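Local coordinates for protein methionine gamma-lyase (Trichomonas vaginalis, PDB 1PFF) that belongs to the Cys/Met metabolism family of pyridoxal-phosphate-dependent enzymes, with four copies of the chain in its assembly, at residues Asp66-Ala71 with Glu77-Pro82; Ser125-Asn130 with Leu194-Arg199; His266-Ala271 with Pro277-Gln282. One frame throughout, in Å; residues are numbered along the deposited sequence.

Interaction 1: residues Asp66-Ala71 with Glu77-Pro82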
loop_
_atom_site.group_PDB
_atom_site.type_symbol
_atom_site.label_atom_id
_atom_site.label_comp_id
_atom_site.label_asym_id
_atom_site.label_seq_id
_atom_site.Cartn_x
_atom_site.Cartn_y
_atom_site.Cartn_z
ATOM N N ASP A 66 -21.164 31.691 -18.846
ATOM C CA ASP A 66 -20.523 32.365 -19.963
ATOM C C ASP A 66 -19.081 31.885 -20.062
ATOM O O ASP A 66 -18.380 31.856 -19.053
ATOM C CB ASP A 66 -20.537 33.872 -19.739
ATOM C CG ASP A 66 -21.887 34.491 -20.046
ATOM O OD1 ASP A 66 -22.358 34.367 -21.195
ATOM O OD2 ASP A 66 -22.544 35.122 -19.205
ATOM N N PHE A 67 -18.641 31.502 -21.261
ATOM C CA PHE A 67 -17.209 31.277 -21.511
ATOM C C PHE A 67 -16.630 32.506 -22.198
ATOM O O PHE A 67 -17.101 32.908 -23.267
ATOM C CB PHE A 67 -16.964 30.046 -22.392
ATOM C CG PHE A 67 -17.419 28.758 -21.782
ATOM C CD1 PHE A 67 -18.655 28.210 -22.134
ATOM C CD2 PHE A 67 -16.620 28.089 -20.852
ATOM C CE1 PHE A 67 -19.088 27.004 -21.570
ATOM C CE2 PHE A 67 -17.047 26.874 -20.282
ATOM C CZ PHE A 67 -18.283 26.336 -20.652
ATOM N N ILE A 68 -15.623 33.115 -21.580
ATOM C CA ILE A 68 -15.063 34.367 -22.097
ATOM C C ILE A 68 -13.533 34.323 -22.129
ATOM O O ILE A 68 -12.904 33.535 -21.412
ATOM C CB ILE A 68 -15.544 35.571 -21.241
ATOM C CG1 ILE A 68 -14.840 35.571 -19.868
ATOM C CG2 ILE A 68 -17.088 35.550 -21.074
ATOM C CD1 ILE A 68 -14.972 36.877 -19.104
ATOM N N ASP A 69 -12.936 35.178 -22.951
ATOM C CA ASP A 69 -11.479 35.283 -22.965
ATOM C C ASP A 69 -11.041 36.202 -21.834
ATOM O O ASP A 69 -11.151 37.427 -21.933
ATOM C CB ASP A 69 -10.996 35.784 -24.324
ATOM C CG ASP A 69 -9.483 35.868 -24.427
ATOM O OD1 ASP A 69 -8.768 35.662 -23.414
ATOM O OD2 ASP A 69 -8.921 36.158 -25.505
ATOM N N MET A 70 -10.544 35.613 -20.750
ATOM C CA MET A 70 -10.203 36.401 -19.566
ATOM C C MET A 70 -8.851 37.132 -19.644
ATOM O O MET A 70 -8.454 37.818 -18.691
ATOM C CB MET A 70 -10.282 35.538 -18.305
ATOM C CG MET A 70 -11.705 35.176 -17.908
ATOM S SD MET A 70 -11.696 34.336 -16.319
ATOM C CE MET A 70 -13.430 33.997 -16.131
ATOM N N ALA A 71 -8.152 36.991 -20.768
ATOM C CA ALA A 71 -6.937 37.772 -21.015
ATOM C C ALA A 71 -7.274 39.136 -21.643
ATOM O O ALA A 71 -6.408 39.995 -21.764
ATOM C CB ALA A 71 -5.952 36.987 -21.893
ATOM N N GLU A 77 -15.371 41.901 -15.595
ATOM C CA GLU A 77 -16.310 42.841 -14.967
ATOM C C GLU A 77 -17.486 43.101 -15.900
ATOM O O GLU A 77 -18.619 43.262 -15.455
ATOM C CB GLU A 77 -15.624 44.141 -14.519
ATOM C CG GLU A 77 -14.876 44.888 -15.615
ATOM C CD GLU A 77 -13.963 45.984 -15.082
ATOM O OE1 GLU A 77 -13.593 45.971 -13.888
ATOM O OE2 GLU A 77 -13.596 46.860 -15.873
ATOM N N LYS A 78 -17.194 43.105 -17.197
ATOM C CA LYS A 78 -18.197 43.269 -18.244
ATOM C C LYS A 78 -19.281 42.193 -18.201
ATOM O O LYS A 78 -20.425 42.464 -18.549
ATOM C CB LYS A 78 -17.529 43.276 -19.623
ATOM C CG LYS A 78 -18.414 43.797 -20.745
ATOM C CD LYS A 78 -18.174 43.071 -22.060
ATOM C CE LYS A 78 -16.808 43.410 -22.623
ATOM N NZ LYS A 78 -16.457 42.534 -23.769
ATOM N N HIS A 79 -18.927 40.981 -17.769
ATOM C CA HIS A 79 -19.865 39.856 -17.797
ATOM C C HIS A 79 -20.584 39.586 -16.478
ATOM O O HIS A 79 -21.307 38.600 -16.363
ATOM C CB HIS A 79 -19.166 38.586 -18.304
ATOM C CG HIS A 79 -18.927 38.593 -19.780
ATOM N ND1 HIS A 79 -19.825 38.057 -20.681
ATOM C CD2 HIS A 79 -17.907 39.096 -20.516
ATOM C CE1 HIS A 79 -19.359 38.218 -21.906
ATOM N NE2 HIS A 79 -18.197 38.845 -21.834
ATOM N N LEU A 80 -20.389 40.466 -15.500
ATOM C CA LEU A 80 -21.010 40.316 -14.185
ATOM C C LEU A 80 -22.512 40.531 -14.289
ATOM O O LEU A 80 -22.961 41.440 -14.987
ATOM C CB LEU A 80 -20.398 41.298 -13.176
ATOM C CG LEU A 80 -18.930 41.094 -12.783
ATOM C CD1 LEU A 80 -18.440 42.245 -11.921
ATOM C CD2 LEU A 80 -18.663 39.737 -12.088
ATOM N N LYS A 81 -23.274 39.672 -13.614
ATOM C CA LYS A 81 -24.736 39.738 -13.572
ATOM C C LYS A 81 -25.177 39.712 -12.111
ATOM O O LYS A 81 -24.379 39.356 -11.250
ATOM C CB LYS A 81 -25.342 38.541 -14.323
ATOM C CG LYS A 81 -25.077 38.553 -15.823
ATOM C CD LYS A 81 -26.185 37.835 -16.591
ATOM C CE LYS A 81 -25.817 36.398 -16.881
ATOM N NZ LYS A 81 -26.838 35.737 -17.751
ATOM N N PRO A 82 -26.423 40.088 -11.811
ATOM C CA PRO A 82 -26.910 40.062 -10.425
ATOM C C PRO A 82 -26.741 38.692 -9.772
ATOM O O PRO A 82 -26.531 38.609 -8.559
ATOM C CB PRO A 82 -28.400 40.399 -10.574
ATOM C CG PRO A 82 -28.443 41.261 -11.820
ATOM C CD PRO A 82 -27.457 40.578 -12.743
HETATM O O HOH W 1 -22.630 37.817 -18.641
HETATM O O HOH W 2 -25.255 34.278 -19.490
#
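The imidazole of His79 lies against Ile68 and beside the carboxylate of Asp66, and it accounts for the largest share of this small contact. From CB the side chain sets out toward the 66-71 segment, CG turned away from its own carbonyl carbon (chi1 -75°), and this brings one face of the ring onto Ile68. At the root of the ring CG has the methyl CG2 of Ile68 above it; CD2 is flanked as well by the second branch, with Ile68 CD1 at 3.9 Å from His79 CD2. At the far side CE1 and NE2 of His79 both come to 3.6 Å from Ile68 CG2. That methyl sits almost exactly above the ring centre, 3.5 Å from the centroid and 6° off the normal, a CH-pi contact over the face.

ND1 is the atom nearest Asp66, 4.2 Å from Asp66 CG, and the carboxylate is tilted 57° to the ring, so the two meet obliquely. Water links the polar groups that do not touch directly. One molecule donates to both Asp66 OD2 and the backbone His79 O, and has a weak, longer link to His79 ND1. A second bridges Asp66 OD2 and Lys81 NZ, whose direct separation of 4.6 Å is too long for a salt bridge.

Asp66 OD2 also accepts a hydrogen bond from His39 NE2 on the adjoining strand 39-43, while Lys81 has its salt bridge with Glu64. The edge strand 64-68 therefore meets the chain that follows helix 75-78 through one apolar patch and a solvated polar margin, and the polar half of the contact depends on ordered water for its links.

Interaction 2: residues Ser125-Asn130 with Leu194-Arg199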
loop_
_atom_site.group_PDB
_atom_site.type_symbol
_atom_site.label_atom_id
_atom_site.label_comp_id
_atom_site.label_asym_id
_atom_site.label_seq_id
_atom_site.Cartn_x
_atom_site.Cartn_y
_atom_site.Cartn_z
ATOM N N SER A 125 1.785 25.272 -9.954
ATOM C CA SER A 125 2.052 24.627 -8.651
ATOM C C SER A 125 2.269 25.685 -7.557
ATOM O O SER A 125 2.584 26.837 -7.873
ATOM C CB SER A 125 3.265 23.681 -8.729
ATOM O OG SER A 125 4.436 24.346 -8.288
ATOM N N PRO A 126 2.121 25.301 -6.283
ATOM C CA PRO A 126 2.313 26.231 -5.156
ATOM C C PRO A 126 3.753 26.750 -5.085
ATOM O O PRO A 126 3.986 27.782 -4.459
ATOM C CB PRO A 126 2.016 25.365 -3.926
ATOM C CG PRO A 126 1.201 24.212 -4.462
ATOM C CD PRO A 126 1.798 23.938 -5.812
ATOM N N ILE A 127 4.687 26.057 -5.737
ATOM C CA ILE A 127 6.086 26.499 -5.817
ATOM C C ILE A 127 6.254 27.794 -6.631
ATOM O O ILE A 127 7.096 28.626 -6.300
ATOM C CB ILE A 127 7.013 25.362 -6.381
ATOM C CG1 ILE A 127 6.885 24.068 -5.566
ATOM C CG2 ILE A 127 8.494 25.803 -6.440
ATOM C CD1 ILE A 127 7.106 24.239 -4.038
ATOM N N LEU A 128 5.435 27.983 -7.668
ATOM C CA LEU A 128 5.655 29.091 -8.599
ATOM C C LEU A 128 4.659 30.240 -8.486
ATOM O O LEU A 128 5.020 31.393 -8.718
ATOM C CB LEU A 128 5.692 28.573 -10.033
ATOM C CG LEU A 128 6.752 27.513 -10.353
ATOM C CD1 LEU A 128 6.754 27.215 -11.859
ATOM C CD2 LEU A 128 8.145 27.889 -9.844
ATOM N N THR A 129 3.413 29.913 -8.148
ATOM C CA THR A 129 2.344 30.902 -7.998
ATOM C C THR A 129 1.507 30.584 -6.767
ATOM O O THR A 129 1.173 29.426 -6.517
ATOM C CB THR A 129 1.448 30.902 -9.270
ATOM O OG1 THR A 129 2.242 31.315 -10.391
ATOM C CG2 THR A 129 0.337 31.980 -9.197
ATOM N N ASN A 130 1.160 31.623 -6.008
ATOM C CA ASN A 130 0.220 31.473 -4.901
ATOM C C ASN A 130 -0.980 32.385 -5.106
ATOM O O ASN A 130 -0.993 33.504 -4.597
ATOM C CB ASN A 130 0.921 31.762 -3.568
ATOM C CG ASN A 130 2.121 30.856 -3.343
ATOM O OD1 ASN A 130 3.263 31.325 -3.202
ATOM N ND2 ASN A 130 1.875 29.552 -3.342
ATOM N N LEU A 194 7.960 16.494 -0.399
ATOM C CA LEU A 194 9.365 16.588 -0.007
ATOM C C LEU A 194 10.322 16.817 -1.184
ATOM O O LEU A 194 11.464 17.246 -0.978
ATOM C CB LEU A 194 9.782 15.328 0.770
ATOM C CG LEU A 194 9.065 15.035 2.096
ATOM C CD1 LEU A 194 9.352 13.606 2.553
ATOM C CD2 LEU A 194 9.492 16.025 3.191
ATOM N N THR A 195 9.866 16.506 -2.402
ATOM C CA THR A 195 10.667 16.708 -3.617
ATOM C C THR A 195 9.991 17.679 -4.580
ATOM O O THR A 195 10.470 17.900 -5.688
ATOM C CB THR A 195 10.947 15.381 -4.350
ATOM O OG1 THR A 195 9.708 14.737 -4.697
ATOM C CG2 THR A 195 11.681 14.387 -3.443
ATOM N N LEU A 196 8.875 18.255 -4.153
ATOM C CA LEU A 196 8.093 19.134 -5.021
ATOM C C LEU A 196 8.883 20.374 -5.476
ATOM O O LEU A 196 8.923 20.688 -6.666
ATOM C CB LEU A 196 6.785 19.515 -4.321
ATOM C CG LEU A 196 5.924 20.636 -4.918
ATOM C CD1 LEU A 196 5.272 20.232 -6.212
ATOM C CD2 LEU A 196 4.890 21.079 -3.888
ATOM N N ASP A 197 9.529 21.053 -4.533
ATOM C CA ASP A 197 10.346 22.224 -4.849
ATOM C C ASP A 197 11.399 21.903 -5.913
ATOM O O ASP A 197 11.525 22.610 -6.921
ATOM C CB ASP A 197 11.007 22.743 -3.564
ATOM C CG ASP A 197 11.818 24.011 -3.784
ATOM O OD1 ASP A 197 13.030 23.907 -4.063
ATOM O OD2 ASP A 197 11.336 25.150 -3.659
ATOM N N MET A 198 12.129 20.812 -5.683
ATOM C CA MET A 198 13.165 20.338 -6.594
ATOM C C MET A 198 12.621 20.036 -7.997
ATOM O O MET A 198 13.172 20.494 -8.994
ATOM C CB MET A 198 13.823 19.093 -5.978
ATOM C CG MET A 198 14.858 18.386 -6.830
ATOM S SD MET A 198 15.082 16.710 -6.141
ATOM C CE MET A 198 13.798 15.821 -6.947
ATOM N N ARG A 199 11.545 19.261 -8.068
ATOM C CA ARG A 199 11.006 18.808 -9.354
ATOM C C ARG A 199 10.403 19.955 -10.171
ATOM O O ARG A 199 10.577 20.019 -11.395
ATOM C CB ARG A 199 9.968 17.701 -9.124
ATOM C CG ARG A 199 10.594 16.303 -8.885
ATOM C CD ARG A 199 9.594 15.168 -8.604
ATOM N NE ARG A 199 8.830 15.376 -7.368
ATOM C CZ ARG A 199 7.604 15.902 -7.324
ATOM N NH1 ARG A 199 7.002 16.284 -8.451
ATOM N NH2 ARG A 199 6.984 16.049 -6.161
#
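Ile127 packs against Leu196 and Asp197, and the contact is mainly apolar. The CG1 branch of Ile127 carries it: CG1 lies 3.6 Å from Leu196 CG, and its terminal methyl CD1 reaches 3.9 Å from Leu196 CD2. The two side chains run past each other in opposite directions, so they overlap alongside one another. Leu196 reaches toward the 125-130 segment with CG opposite its backbone N (chi1 169°), and this brings its branch point against Ile127 CG1. The tip of Ile127 also rests on the helix backbone, CD1 being 3.9 Å from Asp197 CA.

The meeting with Asp197 is of a mixed kind. Ile127 CG2 stands 4.0 Å from Asp197 OD2, the side chains crossing at about a right angle, so a methyl is set beside the carboxylate without any polar link. The charge of Asp197 is taken up elsewhere, OD1 by Arg202 of the second subunit and OD2 by Lys201.

Hydrogen bonds act inside each segment. Ser125 OG accepts from Ile127 N at 3.1 Å, an ST turn, and Asn130 ND2 returns to Pro126 O at 3.0 Å on a lone pair of that carbonyl. On the other side Arg199 NE gives a straight bond of 2.9 Å to Thr195 OG1 (167°), which lies in the guanidinium plane and fixes how that group is turned. Tyr146 and Ile147 offer it further carbonyl oxygens.

Leu10 of helix 2-11 touches both Ile127 and Leu196, while Val200 and Lys201, one turn further along, also touch Ile127. The short, weakly bonded helix 125-128, which follows strand 116-120 in the chain, thus lies against the long helix 183-216, whose Asp197 already borders the second subunit.

Interaction 3: residues His266-Ala271 with Pro277-Gln282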
loop_
_atom_site.group_PDB
_atom_site.type_symbol
_atom_site.label_atom_id
_atom_site.label_comp_id
_atom_site.label_asym_id
_atom_site.label_seq_id
_atom_site.Cartn_x
_atom_site.Cartn_y
_atom_site.Cartn_z
ATOM N N HIS A 266 12.467 10.046 -28.456
ATOM C CA HIS A 266 12.927 8.850 -27.769
ATOM C C HIS A 266 12.960 9.094 -26.257
ATOM O O HIS A 266 12.209 8.458 -25.510
ATOM C CB HIS A 266 14.290 8.409 -28.326
ATOM C CG HIS A 266 14.310 8.252 -29.822
ATOM N ND1 HIS A 266 14.138 7.035 -30.449
ATOM C CD2 HIS A 266 14.476 9.160 -30.813
ATOM C CE1 HIS A 266 14.197 7.199 -31.759
ATOM N NE2 HIS A 266 14.401 8.480 -32.007
ATOM N N VAL A 267 13.800 10.035 -25.824
ATOM C CA VAL A 267 13.936 10.403 -24.409
ATOM C C VAL A 267 12.655 11.075 -23.912
ATOM O O VAL A 267 12.172 10.804 -22.805
ATOM C CB VAL A 267 15.162 11.326 -24.198
ATOM C CG1 VAL A 267 15.186 11.922 -22.794
ATOM C CG2 VAL A 267 16.442 10.566 -24.481
ATOM N N VAL A 268 12.113 11.956 -24.744
ATOM C CA VAL A 268 10.780 12.504 -24.531
ATOM C C VAL A 268 9.754 11.471 -25.045
ATOM O O VAL A 268 9.761 11.115 -26.222
ATOM C CB VAL A 268 10.635 13.852 -25.270
ATOM C CG1 VAL A 268 9.286 14.474 -24.999
ATOM C CG2 VAL A 268 11.758 14.808 -24.866
ATOM N N SER A 269 8.893 10.975 -24.162
ATOM C CA SER A 269 7.953 9.912 -24.536
ATOM C C SER A 269 6.561 10.431 -24.894
ATOM O O SER A 269 6.111 11.448 -24.370
ATOM C CB SER A 269 7.839 8.868 -23.422
ATOM O OG SER A 269 9.110 8.560 -22.883
ATOM N N LEU A 270 5.882 9.712 -25.787
ATOM C CA LEU A 270 4.492 10.006 -26.116
ATOM C C LEU A 270 3.586 9.665 -24.940
ATOM O O LEU A 270 3.809 8.673 -24.233
ATOM C CB LEU A 270 4.049 9.239 -27.374
ATOM C CG LEU A 270 4.837 9.402 -28.677
ATOM C CD1 LEU A 270 4.180 8.595 -29.801
ATOM C CD2 LEU A 270 4.955 10.847 -29.087
ATOM N N ALA A 271 2.581 10.504 -24.717
ATOM C CA ALA A 271 1.659 10.335 -23.602
ATOM C C ALA A 271 0.356 11.070 -23.875
ATOM O O ALA A 271 0.364 12.148 -24.475
ATOM C CB ALA A 271 2.290 10.846 -22.300
ATOM N N PRO A 277 7.729 13.907 -13.644
ATOM C CA PRO A 277 9.137 14.331 -13.650
ATOM C C PRO A 277 9.931 13.895 -14.882
ATOM O O PRO A 277 11.127 14.198 -14.961
ATOM C CB PRO A 277 9.697 13.678 -12.381
ATOM C CG PRO A 277 8.881 12.436 -12.207
ATOM C CD PRO A 277 7.534 12.663 -12.873
ATOM N N GLU A 278 9.276 13.197 -15.809
ATOM C CA GLU A 278 9.883 12.787 -17.071
ATOM C C GLU A 278 9.266 13.595 -18.210
ATOM O O GLU A 278 8.091 13.966 -18.148
ATOM C CB GLU A 278 9.666 11.292 -17.327
ATOM C CG GLU A 278 10.300 10.373 -16.291
ATOM C CD GLU A 278 10.788 9.059 -16.882
ATOM O OE1 GLU A 278 10.003 8.388 -17.595
ATOM O OE2 GLU A 278 11.960 8.693 -16.628
ATOM N N SER A 279 10.055 13.862 -19.245
ATOM C CA SER A 279 9.572 14.644 -20.384
ATOM C C SER A 279 8.562 13.849 -21.201
ATOM O O SER A 279 8.834 12.702 -21.594
ATOM C CB SER A 279 10.736 15.103 -21.259
ATOM O OG SER A 279 11.588 15.959 -20.522
ATOM N N LEU A 280 7.389 14.451 -21.413
ATOM C CA LEU A 280 6.313 13.838 -22.198
ATOM C C LEU A 280 5.800 14.786 -23.279
ATOM O O LEU A 280 5.814 16.006 -23.110
ATOM C CB LEU A 280 5.151 13.378 -21.304
ATOM C CG LEU A 280 5.460 12.434 -20.131
ATOM C CD1 LEU A 280 4.258 12.327 -19.206
ATOM C CD2 LEU A 280 5.913 11.050 -20.605
ATOM N N ILE A 281 5.322 14.208 -24.380
ATOM C CA ILE A 281 4.939 14.984 -25.557
ATOM C C ILE A 281 3.692 14.371 -26.196
ATOM O O ILE A 281 3.453 13.160 -26.089
ATOM C CB ILE A 281 6.140 15.075 -26.554
ATOM C CG1 ILE A 281 5.935 16.180 -27.604
ATOM C CG2 ILE A 281 6.426 13.719 -27.228
ATOM C CD1 ILE A 281 7.244 16.656 -28.250
ATOM N N GLN A 282 2.898 15.217 -26.844
ATOM C CA GLN A 282 1.687 14.772 -27.513
ATOM C C GLN A 282 1.275 15.748 -28.596
ATOM O O GLN A 282 1.672 16.918 -28.592
ATOM C CB GLN A 282 0.536 14.603 -26.514
ATOM C CG GLN A 282 0.078 15.905 -25.879
ATOM C CD GLN A 282 -1.124 15.740 -24.970
ATOM O OE1 GLN A 282 -1.320 14.678 -24.370
ATOM N NE2 GLN A 282 -1.924 16.794 -24.852
HETATM O O HOH W 3 10.185 10.388 -20.949
#
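Ser279 O is gripped by two donors: the backbone N of Ser269 at 3.1 Å and an ordered water at 2.8 Å. The same water donates to Val267 O and accepts from Ser269 OG, so a single molecule ties the start of one strand to the residue before the other. The N-H of Ser269 points at its acceptor fairly directly (161°). Further along, Ile281 N donates to Ser269 O at 2.9 Å and Ala271 N to Ile281 O at 3.1 Å. Across the two segments Ser269 thus bonds to the residues on both sides of Leu280, and Ile281 to those on both sides of Leu270. This is the parallel pattern, supplemented by CA-H...O contacts such as the one from Leu270 CA to Ile281 O.

Side chains divide between the two faces. On the face of Ile281, Val268 CG1 lies 3.6 Å from Ile281 CB, the two side chains crossing near a right angle, and Val268 CG2 reaches Ser279 CB. Ile281 CG2 is touched by both Val268 CG1 and Leu270 CD2, the latter at 3.7 Å. That methyl is held between the backbone N and carbonyl carbon of its own residue, while CG1 extends opposite the N (chi1 -164°). Leu262 of helix 255-263 touches both Leu270 and Ile281, and Ile319 of helix 316-328 packs on Val268 and Ser279, so helices cover this face. The face of Leu280 is more modest, with Ala271 CB 3.9 Å from Leu280 CB and Ser269 CB near Leu280 CD2.

Ser279 OG turns elsewhere, bonded to Glu314 and to Gly312 N. On its other side strand 280-282 pairs antiparallel with 306-310, leaving 269-270 as the outermost strand within the chain: a short parallel edge pair in the mixed sheet of the C-terminal part, as in fold-type I PLP-dependent enzymes.

In the fold
All three contacts are partly buried, yet they use different chemistry. Interaction 1 lies at the edge of the seven-stranded sheet, its centre about 20 Å from that of the chain, and combines one ring-methyl contact with bridging water. Interaction 2, the most central, its centre about 14 Å from that of the chain, joins two helices by apolar side chains. Interaction 3 is the largest and the only one with direct hydrogen bonds between its segments, made within the smaller sheet. Interactions 2 and 3 are neighbours: Arg199 CD is 4.1 Å from Pro277 CB, and both touch the second subunit. Interaction 1 is remote from them, its centre about 31 and 36 Å from theirs, across the chain's centre.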